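Local coordinates for replication initiator A family protein (PDB 4PT7) that probably initiates replication of staphylococcal multiresistance plasmids by assembling on the replication origin, at residues V22-E27 against D35-Y40. Numbering follows the deposited sequence.
Sequences VFFTSE and DMKIAY
Phe-23 drives the edge of its ring into the face of Tyr-40, and this T-shaped pair is the tightly packed part of the contact between the short, weakly bonded helix 22-25 and the long helix 34-52. The planes stand at 76° with centroids 5.0 Å apart, and CZ of Phe-23 sits over the centre of the tyrosine ring. With CG anti to the backbone N (chi1 178°), the tyrosine ring is set beside its own carbonyl carbon, where its face meets the phenylalanine edge. Phenylalanine suits this buried place, where it also touches Leu-94 and Pro-113 and makes a second edge-to-face pair with Tyr-29; tyrosine adds a hydroxyl, which is hydrogen-bonded to the backbone O of Met-111.

One turn back along the long helix, Lys-37 makes the looser, partly exposed side. Its chain, extended beyond CG, runs past Phe-23 in the opposite direction, with CG 3.9 Å from CD2 of that ring, while its CD makes an off-centre CH-pi contact with Phe-24, 4.2 Å from the ring centroid. The long aliphatic stem thus lies between two aromatic side chains and carries the ammonium to the backbone: NZ donates to O of Phe-23 at 3.1 Å, approaching from above the carbonyl plane, 40° out of it. The Phe-24 ring also meets Tyr-17 of the second subunit edge-to-face, so this side of the contact adjoins the subunit interface.

Both helices belong to the RepA N-terminal region, of the helix-turn-helix clan. Chemically, the contact divides its work: aromatic packing joins the helices on the buried side, whereas a single charged hydrogen bond, flanked by the Phe-24 ring, ties them on the partly exposed side, where the lysine's charge would probably polarise the carbonyl it grips.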
loop_
_atom_site.group_PDB
_atom_site.type_symbol
_atom_site.label_atom_id
_atom_site.label_comp_id
_atom_site.label_asym_id
_atom_site.label_seq_id
_atom_site.Cartn_x
_atom_site.Cartn_y
_atom_site.Cartn_z
ATOM N N VAL B 22 12.656 6.141 20.813
ATOM C CA VAL B 22 11.746 5.635 21.826
ATOM C C VAL B 22 10.709 4.686 21.196
ATOM O O VAL B 22 10.134 3.851 21.886
ATOM C CB VAL B 22 11.051 6.816 22.569
ATOM C CG1 VAL B 22 10.162 7.584 21.614
ATOM C CG2 VAL B 22 10.268 6.309 23.768
ATOM N N PHE B 23 10.485 4.794 19.884
ATOM C CA PHE B 23 9.519 3.914 19.217
ATOM C C PHE B 23 10.054 2.487 19.126
ATOM O O PHE B 23 9.318 1.564 18.775
ATOM C CB PHE B 23 9.182 4.407 17.784
ATOM C CG PHE B 23 8.312 5.645 17.741
ATOM C CD1 PHE B 23 7.851 6.230 18.916
ATOM C CD2 PHE B 23 7.962 6.225 16.525
ATOM C CE1 PHE B 23 7.052 7.383 18.878
ATOM C CE2 PHE B 23 7.167 7.371 16.474
ATOM C CZ PHE B 23 6.711 7.953 17.651
ATOM N N PHE B 24 11.332 2.298 19.434
ATOM C CA PHE B 24 11.913 0.964 19.355
ATOM C C PHE B 24 12.409 0.455 20.705
ATOM O O PHE B 24 12.910 -0.658 20.808
ATOM C CB PHE B 24 13.073 0.936 18.355
ATOM C CG PHE B 24 12.706 1.408 16.979
ATOM C CD1 PHE B 24 12.789 2.755 16.645
ATOM C CD2 PHE B 24 12.300 0.501 16.003
ATOM C CE1 PHE B 24 12.478 3.196 15.352
ATOM C CE2 PHE B 24 11.986 0.929 14.710
ATOM C CZ PHE B 24 12.077 2.280 14.385
ATOM N N THR B 25 12.267 1.270 21.740
ATOM C CA THR B 25 12.705 0.876 23.075
ATOM C C THR B 25 11.517 0.820 24.024
ATOM O O THR B 25 11.323 -0.183 24.717
ATOM C CB THR B 25 13.754 1.863 23.642
ATOM O OG1 THR B 25 13.195 3.182 23.703
ATOM C CG2 THR B 25 14.996 1.887 22.752
ATOM N N SER B 26 10.728 1.894 24.038
ATOM C CA SER B 26 9.542 2.004 24.894
ATOM C C SER B 26 8.507 0.943 24.548
ATOM O O SER B 26 8.174 0.747 23.372
ATOM C CB SER B 26 8.902 3.391 24.739
ATOM O OG SER B 26 7.711 3.514 25.502
ATOM N N GLU B 27 8.003 0.262 25.574
ATOM C CA GLU B 27 6.996 -0.762 25.369
ATOM C C GLU B 27 5.644 -0.088 25.193
ATOM O O GLU B 27 4.652 -0.732 24.837
ATOM C CB GLU B 27 6.964 -1.717 26.559
ATOM C CG GLU B 27 7.565 -3.090 26.271
ATOM C CD GLU B 27 9.012 -3.019 25.800
ATOM O OE1 GLU B 27 9.263 -2.511 24.683
ATOM O OE2 GLU B 27 9.902 -3.471 26.551
ATOM N N ASP B 35 4.863 0.852 9.413
ATOM C CA ASP B 35 4.227 1.881 8.601
ATOM C C ASP B 35 3.841 3.108 9.421
ATOM O O ASP B 35 3.892 4.239 8.926
ATOM C CB ASP B 35 3.002 1.320 7.869
ATOM C CG ASP B 35 3.383 0.558 6.610
ATOM O OD1 ASP B 35 4.270 1.040 5.872
ATOM O OD2 ASP B 35 2.797 -0.513 6.357
ATOM N N MET B 36 3.450 2.875 10.670
ATOM C CA MET B 36 3.071 3.943 11.582
ATOM C C MET B 36 4.300 4.757 11.997
ATOM O O MET B 36 4.246 5.989 12.076
ATOM C CB MET B 36 2.430 3.356 12.842
ATOM C CG MET B 36 0.977 2.900 12.681
ATOM S SD MET B 36 0.412 1.871 14.048
ATOM C CE MET B 36 -0.743 0.776 13.204
ATOM N N LYS B 37 5.395 4.063 12.298
ATOM C CA LYS B 37 6.617 4.741 12.707
ATOM C C LYS B 37 7.142 5.599 11.559
ATOM O O LYS B 37 7.546 6.739 11.754
ATOM C CB LYS B 37 7.673 3.717 13.138
ATOM C CG LYS B 37 7.297 2.978 14.418
ATOM C CD LYS B 37 8.296 1.881 14.751
ATOM C CE LYS B 37 7.753 1.019 15.884
ATOM N NZ LYS B 37 8.646 -0.113 16.209
ATOM N N ILE B 38 7.133 5.044 10.354
ATOM C CA ILE B 38 7.602 5.768 9.187
ATOM C C ILE B 38 6.667 6.942 8.874
ATOM O O ILE B 38 7.127 8.074 8.697
ATOM C CB ILE B 38 7.738 4.800 7.988
ATOM C CG1 ILE B 38 8.942 3.882 8.234
ATOM C CG2 ILE B 38 7.889 5.565 6.686
ATOM C CD1 ILE B 38 9.089 2.749 7.249
ATOM N N ALA B 39 5.361 6.680 8.842
ATOM C CA ALA B 39 4.390 7.733 8.574
ATOM C C ALA B 39 4.596 8.884 9.564
ATOM O O ALA B 39 4.556 10.053 9.184
ATOM C CB ALA B 39 2.967 7.189 8.703
ATOM N N TYR B 40 4.806 8.546 10.834
ATOM C CA TYR B 40 5.007 9.562 11.860
ATOM C C TYR B 40 6.199 10.432 11.465
ATOM O O TYR B 40 6.127 11.662 11.522
ATOM C CB TYR B 40 5.282 8.905 13.216
ATOM C CG TYR B 40 5.559 9.895 14.328
ATOM C CD1 TYR B 40 4.530 10.370 15.152
ATOM C CD2 TYR B 40 6.852 10.394 14.533
ATOM C CE1 TYR B 40 4.787 11.326 16.145
ATOM C CE2 TYR B 40 7.115 11.339 15.520
ATOM C CZ TYR B 40 6.080 11.803 16.315
ATOM O OH TYR B 40 6.335 12.762 17.257
#